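Local atomic coordinates of endonuclease NucS (Thermococcus kodakarensis KOD1, PDB entry 5GKE), a protein that binds DNA as a two-subunit, magnesium-binding restriction endonuclease that acts on mismatched duplexes and probably also cuts single-stranded ends of branched DNA. Residues G62-H67 with L94-R99. The protein carries 1 engineered substitution. Numbering follows the deposited sequence.
Sequences GSFLIH and LVSIRR
The phenyl ring of F64 reaches across to S96 and L94, and every close side-chain contact between residues 62-67 and 94-99 involves F64. One flank of the ring lies against S96, whose CB sits 3.5 Å from CD1 of F64 at an oblique angle, with the same CB also near CE1. At the far end, CZ of F64 meets L94: CD2 of the leucine approaches obliquely at 3.9 Å, while its CB stands 4.0 Å from CZ in the ring plane, at the edge. CB of F64 already points toward 94-99, and CG, anti to the backbone N (chi1 -164°), sets the ring beside the carbonyl carbon, where it lies against S96 and L94. The hydroxyl of S96 lies near CD1 and CB of F64, with OG 3.7 Å from CD1, and is buried without a hydrogen-bonding partner in the model. Replacing F64 with an alanine would probably open a gap beside L94 and S96, leaving the leucine methyl without its aromatic neighbour.

Around this first shell, V107 of strand 103-109 and I56 and V58 of strand 52-58 also touch the F64 side chain. Backbone hydrogen bonds hold the two residues in different strand pairings, F64 with Q78 and L94 with V107. S96 has a positive phi (60°) where strand 92-98 is interrupted, and its carbonyl receives a weak hydrogen bond from Q78 NE2. Strand 64-67 and the interrupted strand 92-98 thus meet through side chains without pairing directly, within one antiparallel sheet whose interior F64 helps fill, an arrangement consistent with the PH-like N-terminal domain of NucS.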
loop_
_atom_site.group_PDB
_atom_site.type_symbol
_atom_site.label_atom_id
_atom_site.label_comp_id
_atom_site.label_asym_id
_atom_site.label_seq_id
_atom_site.Cartn_x
_atom_site.Cartn_y
_atom_site.Cartn_z
ATOM N N GLY A 62 10.731 -14.236 -4.024
ATOM C CA GLY A 62 9.715 -14.834 -3.186
ATOM C C GLY A 62 8.389 -14.108 -3.202
ATOM O O GLY A 62 7.404 -14.616 -2.669
ATOM N N SER A 63 8.358 -12.917 -3.795
ATOM C CA SER A 63 7.101 -12.186 -3.951
ATOM C C SER A 63 6.130 -13.040 -4.754
ATOM O O SER A 63 6.500 -13.675 -5.749
ATOM C CB SER A 63 7.324 -10.841 -4.628
ATOM O OG SER A 63 8.353 -10.130 -3.970
ATOM N N PHE A 64 4.900 -13.075 -4.272
ATOM C CA PHE A 64 3.893 -13.996 -4.744
ATOM C C PHE A 64 2.648 -13.157 -4.911
ATOM O O PHE A 64 2.188 -12.580 -3.928
ATOM C CB PHE A 64 3.673 -15.130 -3.728
ATOM C CG PHE A 64 2.932 -16.314 -4.282
ATOM C CD1 PHE A 64 3.476 -17.575 -4.214
ATOM C CD2 PHE A 64 1.708 -16.161 -4.895
ATOM C CE1 PHE A 64 2.805 -18.659 -4.740
ATOM C CE2 PHE A 64 1.037 -17.245 -5.425
ATOM C CZ PHE A 64 1.580 -18.489 -5.352
ATOM N N LEU A 65 2.115 -13.068 -6.133
ATOM C CA LEU A 65 0.931 -12.238 -6.398
ATOM C C LEU A 65 -0.173 -13.008 -7.096
ATOM O O LEU A 65 0.064 -13.672 -8.102
ATOM C CB LEU A 65 1.292 -11.028 -7.258
ATOM C CG LEU A 65 2.550 -10.243 -6.902
ATOM C CD1 LEU A 65 2.781 -9.167 -7.929
ATOM C CD2 LEU A 65 2.419 -9.633 -5.534
ATOM N N ILE A 66 -1.381 -12.922 -6.559
ATOM C CA ILE A 66 -2.570 -13.398 -7.262
ATOM C C ILE A 66 -3.456 -12.202 -7.667
ATOM O O ILE A 66 -3.909 -11.425 -6.813
ATOM C CB ILE A 66 -3.397 -14.380 -6.405
ATOM C CG1 ILE A 66 -2.592 -15.640 -6.069
ATOM C CG2 ILE A 66 -4.681 -14.761 -7.129
ATOM C CD1 ILE A 66 -1.876 -15.579 -4.775
ATOM N N HIS A 67 -3.703 -12.048 -8.963
ATOM C CA HIS A 67 -4.480 -10.906 -9.449
ATOM C C HIS A 67 -5.778 -11.340 -10.085
ATOM O O HIS A 67 -5.795 -12.244 -10.924
ATOM C CB HIS A 67 -3.695 -10.086 -10.463
ATOM C CG HIS A 67 -2.788 -9.061 -9.862
ATOM N ND1 HIS A 67 -3.246 -7.839 -9.406
ATOM C CD2 HIS A 67 -1.450 -9.055 -9.675
ATOM C CE1 HIS A 67 -2.226 -7.139 -8.950
ATOM N NE2 HIS A 67 -1.120 -7.848 -9.100
ATOM N N LEU A 94 0.226 -24.547 -5.286
ATOM C CA LEU A 94 1.325 -23.630 -4.992
ATOM C C LEU A 94 1.268 -23.213 -3.517
ATOM O O LEU A 94 0.208 -22.814 -3.043
ATOM C CB LEU A 94 1.235 -22.409 -5.889
ATOM C CG LEU A 94 2.139 -22.259 -7.107
ATOM C CD1 LEU A 94 2.414 -23.567 -7.782
ATOM C CD2 LEU A 94 1.507 -21.280 -8.063
ATOM N N VAL A 95 2.381 -23.288 -2.788
ATOM C CA VAL A 95 2.273 -23.124 -1.346
ATOM C C VAL A 95 2.881 -21.846 -0.754
ATOM O O VAL A 95 2.179 -21.165 -0.026
ATOM C CB VAL A 95 2.788 -24.357 -0.609
ATOM C CG1 VAL A 95 2.888 -24.086 0.869
ATOM C CG2 VAL A 95 1.783 -25.487 -0.805
ATOM N N SER A 96 4.152 -21.525 -0.924
ATOM C CA SER A 96 4.579 -20.211 -0.350
ATOM C C SER A 96 4.408 -20.007 1.187
ATOM O O SER A 96 3.379 -19.505 1.663
ATOM C CB SER A 96 3.881 -19.048 -1.052
ATOM O OG SER A 96 4.469 -17.827 -0.638
ATOM N N ILE A 97 5.375 -20.496 1.951
ATOM C CA ILE A 97 5.435 -20.277 3.394
ATOM C C ILE A 97 6.289 -19.058 3.773
ATOM O O ILE A 97 7.314 -18.781 3.160
ATOM C CB ILE A 97 5.988 -21.534 4.092
ATOM C CG1 ILE A 97 4.937 -22.643 4.055
ATOM C CG2 ILE A 97 6.417 -21.237 5.522
ATOM C CD1 ILE A 97 5.459 -24.014 4.461
ATOM N N ARG A 98 5.856 -18.316 4.783
ATOM C CA ARG A 98 6.647 -17.206 5.285
ATOM C C ARG A 98 6.958 -17.442 6.756
ATOM O O ARG A 98 6.133 -17.984 7.530
ATOM C CB ARG A 98 5.897 -15.891 5.085
ATOM C CG ARG A 98 6.700 -14.640 5.267
ATOM C CD ARG A 98 5.797 -13.428 5.034
ATOM N NE ARG A 98 6.409 -12.181 5.500
ATOM C CZ ARG A 98 5.719 -11.136 5.946
ATOM N NH1 ARG A 98 4.398 -11.200 5.987
ATOM N NH2 ARG A 98 6.340 -10.027 6.347
ATOM N N ARG A 99 8.165 -17.059 7.142
ATOM C CA ARG A 99 8.548 -17.136 8.544
ATOM C C ARG A 99 8.664 -15.720 9.106
ATOM O O ARG A 99 9.141 -14.814 8.419
ATOM C CB ARG A 99 9.862 -17.899 8.685
ATOM C CG ARG A 99 9.814 -19.062 9.649
ATOM C CD ARG A 99 10.906 -20.076 9.308
ATOM N NE ARG A 99 10.578 -21.412 9.798
ATOM C CZ ARG A 99 11.070 -22.542 9.297
ATOM N NH1 ARG A 99 11.921 -22.512 8.275
ATOM N NH2 ARG A 99 10.704 -23.707 9.822
#